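Local structure of diacylglycerol O-acyltransferase (Marinobacter hydrocarbonoclasticus, 6CHJ) at residues Val117-Gly122 against Phe128-Lys133. The protein is a wax ester synthase/diacylglycerol acyltransferase that probably transfers the acyl group of an acyl-CoA to a diacylglycerol, giving triacylglycerol. Numbering follows the deposited sequence.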
loop_
_atom_site.group_PDB
_atom_site.type_symbol
_atom_site.label_atom_id
_atom_site.label_comp_id
_atom_site.label_asym_id
_atom_site.label_seq_id
_atom_site.Cartn_x
_atom_site.Cartn_y
_atom_site.Cartn_z
ATOM N N VAL B 117 -6.299 10.821 -2.772
ATOM C CA VAL B 117 -5.530 12.055 -2.898
ATOM C C VAL B 117 -4.626 12.173 -1.675
ATOM O O VAL B 117 -5.094 12.073 -0.534
ATOM C CB VAL B 117 -6.433 13.295 -3.020
ATOM C CG1 VAL B 117 -5.587 14.531 -3.221
ATOM C CG2 VAL B 117 -7.449 13.124 -4.134
ATOM N N HIS B 118 -3.341 12.402 -1.917
ATOM C CA HIS B 118 -2.336 12.506 -0.869
ATOM C C HIS B 118 -1.769 13.924 -0.892
ATOM O O HIS B 118 -1.031 14.294 -1.814
ATOM C CB HIS B 118 -1.238 11.461 -1.077
ATOM C CG HIS B 118 -1.690 10.044 -0.870
ATOM N ND1 HIS B 118 -1.137 9.220 0.089
ATOM C CD2 HIS B 118 -2.635 9.304 -1.504
ATOM C CE1 HIS B 118 -1.726 8.037 0.043
ATOM N NE2 HIS B 118 -2.640 8.063 -0.914
ATOM N N LEU B 119 -2.106 14.715 0.125
ATOM C CA LEU B 119 -1.509 16.027 0.316
ATOM C C LEU B 119 -0.244 15.870 1.155
ATOM O O LEU B 119 -0.307 15.455 2.318
ATOM C CB LEU B 119 -2.510 16.979 0.972
ATOM C CG LEU B 119 -2.044 18.362 1.450
ATOM C CD1 LEU B 119 -1.547 19.160 0.264
ATOM C CD2 LEU B 119 -3.179 19.109 2.197
ATOM N N ILE B 120 0.897 16.224 0.572
ATOM C CA ILE B 120 2.211 16.033 1.180
ATOM C C ILE B 120 2.751 17.392 1.620
ATOM O O ILE B 120 2.873 18.317 0.803
ATOM C CB ILE B 120 3.191 15.356 0.206
ATOM C CG1 ILE B 120 2.581 14.068 -0.397
ATOM C CG2 ILE B 120 4.528 15.090 0.900
ATOM C CD1 ILE B 120 3.105 13.743 -1.798
ATOM N N GLU B 121 3.089 17.504 2.905
ATOM C CA GLU B 121 3.756 18.653 3.501
ATOM C C GLU B 121 5.205 18.270 3.771
ATOM O O GLU B 121 5.653 17.175 3.423
ATOM C CB GLU B 121 3.042 19.118 4.789
ATOM C CG GLU B 121 3.366 18.297 6.066
ATOM C CD GLU B 121 3.105 19.067 7.393
ATOM O OE1 GLU B 121 2.301 20.023 7.399
ATOM O OE2 GLU B 121 3.693 18.696 8.443
ATOM N N GLY B 122 5.949 19.198 4.374
ATOM C CA GLY B 122 7.357 18.988 4.653
ATOM C C GLY B 122 8.302 19.228 3.494
ATOM O O GLY B 122 9.476 18.862 3.591
ATOM N N PHE B 128 4.270 22.496 -1.565
ATOM C CA PHE B 128 3.578 21.282 -1.172
ATOM C C PHE B 128 3.253 20.468 -2.429
ATOM O O PHE B 128 3.467 20.926 -3.557
ATOM C CB PHE B 128 2.326 21.606 -0.353
ATOM C CG PHE B 128 1.245 22.299 -1.123
ATOM C CD1 PHE B 128 0.137 21.591 -1.560
ATOM C CD2 PHE B 128 1.310 23.657 -1.363
ATOM C CE1 PHE B 128 -0.873 22.205 -2.264
ATOM C CE2 PHE B 128 0.299 24.294 -2.061
ATOM C CZ PHE B 128 -0.800 23.561 -2.508
ATOM N N ALA B 129 2.727 19.250 -2.228
ATOM C CA ALA B 129 2.491 18.332 -3.338
ATOM C C ALA B 129 1.135 17.648 -3.210
ATOM O O ALA B 129 0.629 17.420 -2.109
ATOM C CB ALA B 129 3.585 17.256 -3.440
ATOM N N LEU B 130 0.549 17.315 -4.353
ATOM C CA LEU B 130 -0.606 16.431 -4.403
ATOM C C LEU B 130 -0.193 15.183 -5.162
ATOM O O LEU B 130 0.236 15.276 -6.320
ATOM C CB LEU B 130 -1.813 17.078 -5.084
ATOM C CG LEU B 130 -2.774 17.971 -4.315
ATOM C CD1 LEU B 130 -4.074 18.042 -5.096
ATOM C CD2 LEU B 130 -3.002 17.516 -2.851
ATOM N N TYR B 131 -0.325 14.023 -4.519
ATOM C CA TYR B 131 -0.220 12.745 -5.207
ATOM C C TYR B 131 -1.598 12.115 -5.260
ATOM O O TYR B 131 -2.150 11.743 -4.218
ATOM C CB TYR B 131 0.773 11.794 -4.547
ATOM C CG TYR B 131 0.634 10.392 -5.130
ATOM C CD1 TYR B 131 1.105 10.091 -6.422
ATOM C CD2 TYR B 131 -0.021 9.397 -4.416
ATOM C CE1 TYR B 131 0.948 8.828 -6.965
ATOM C CE2 TYR B 131 -0.198 8.131 -4.947
ATOM C CZ TYR B 131 0.290 7.844 -6.214
ATOM O OH TYR B 131 0.105 6.575 -6.677
ATOM N N THR B 132 -2.121 11.950 -6.474
ATOM C CA THR B 132 -3.448 11.407 -6.723
ATOM C C THR B 132 -3.333 10.041 -7.382
ATOM O O THR B 132 -2.534 9.858 -8.296
ATOM C CB THR B 132 -4.253 12.352 -7.617
ATOM O OG1 THR B 132 -4.270 13.651 -7.018
ATOM C CG2 THR B 132 -5.680 11.869 -7.796
ATOM N N LYS B 133 -4.145 9.089 -6.926
ATOM C CA LYS B 133 -4.098 7.705 -7.394
ATOM C C LYS B 133 -5.515 7.307 -7.766
ATOM O O LYS B 133 -6.409 7.359 -6.913
ATOM C CB LYS B 133 -3.546 6.781 -6.291
ATOM C CG LYS B 133 -3.462 5.302 -6.638
ATOM C CD LYS B 133 -3.355 4.389 -5.416
ATOM C CE LYS B 133 -2.239 4.788 -4.452
ATOM N NZ LYS B 133 -1.509 3.558 -3.994
#
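His-118 and Tyr-131 sit opposite each other as a hydrogen-bonded antiparallel pair, a worked case of cross-strand partners sharing one face, and their backbones exchange two hydrogen bonds, His-118 N to Tyr-131 O at 2.7 Å and the straighter return from Tyr-131 N to His-118 O (170° at the hydrogen). From CB outward, the histidine stays beside its neighbour: CB lies 3.3 Å from Tyr-131 O, and His-118 CD2 lies 3.9 Å from Tyr-131 CD2. The rings meet edge-to-face, planes at 65°, with the tyrosine giving the edge. ND1, next to CG, hydrogen-bonds to Glu-85 and NE2, farther out, to Glu-116, together fixing the ring's rotation; Tyr-131 OH is hydrogen-bonded to His-104. Were the imidazole cut back to an alanine here, Tyr-131 would probably lose its aromatic mate and both glutamates this partner. Strands 115-121 and 127-135 form a beta hairpin between strands 82-86 and 22-30 of a mixed sheet, and helix 93-105 packs on the face bearing His-118, Ile-120 and Tyr-131. There Ile-120 CD1 rests on Ala-129 CB at 3.9 Å. On the opposite face, Leu-119 leaves with CG anti to the backbone N (chi1 172°), a course that takes CD1 to Phe-128 CD1 at 3.5 Å and Leu-130 CD2 at 3.8 Å; Val-117 CG1 meets that same leucine methyl.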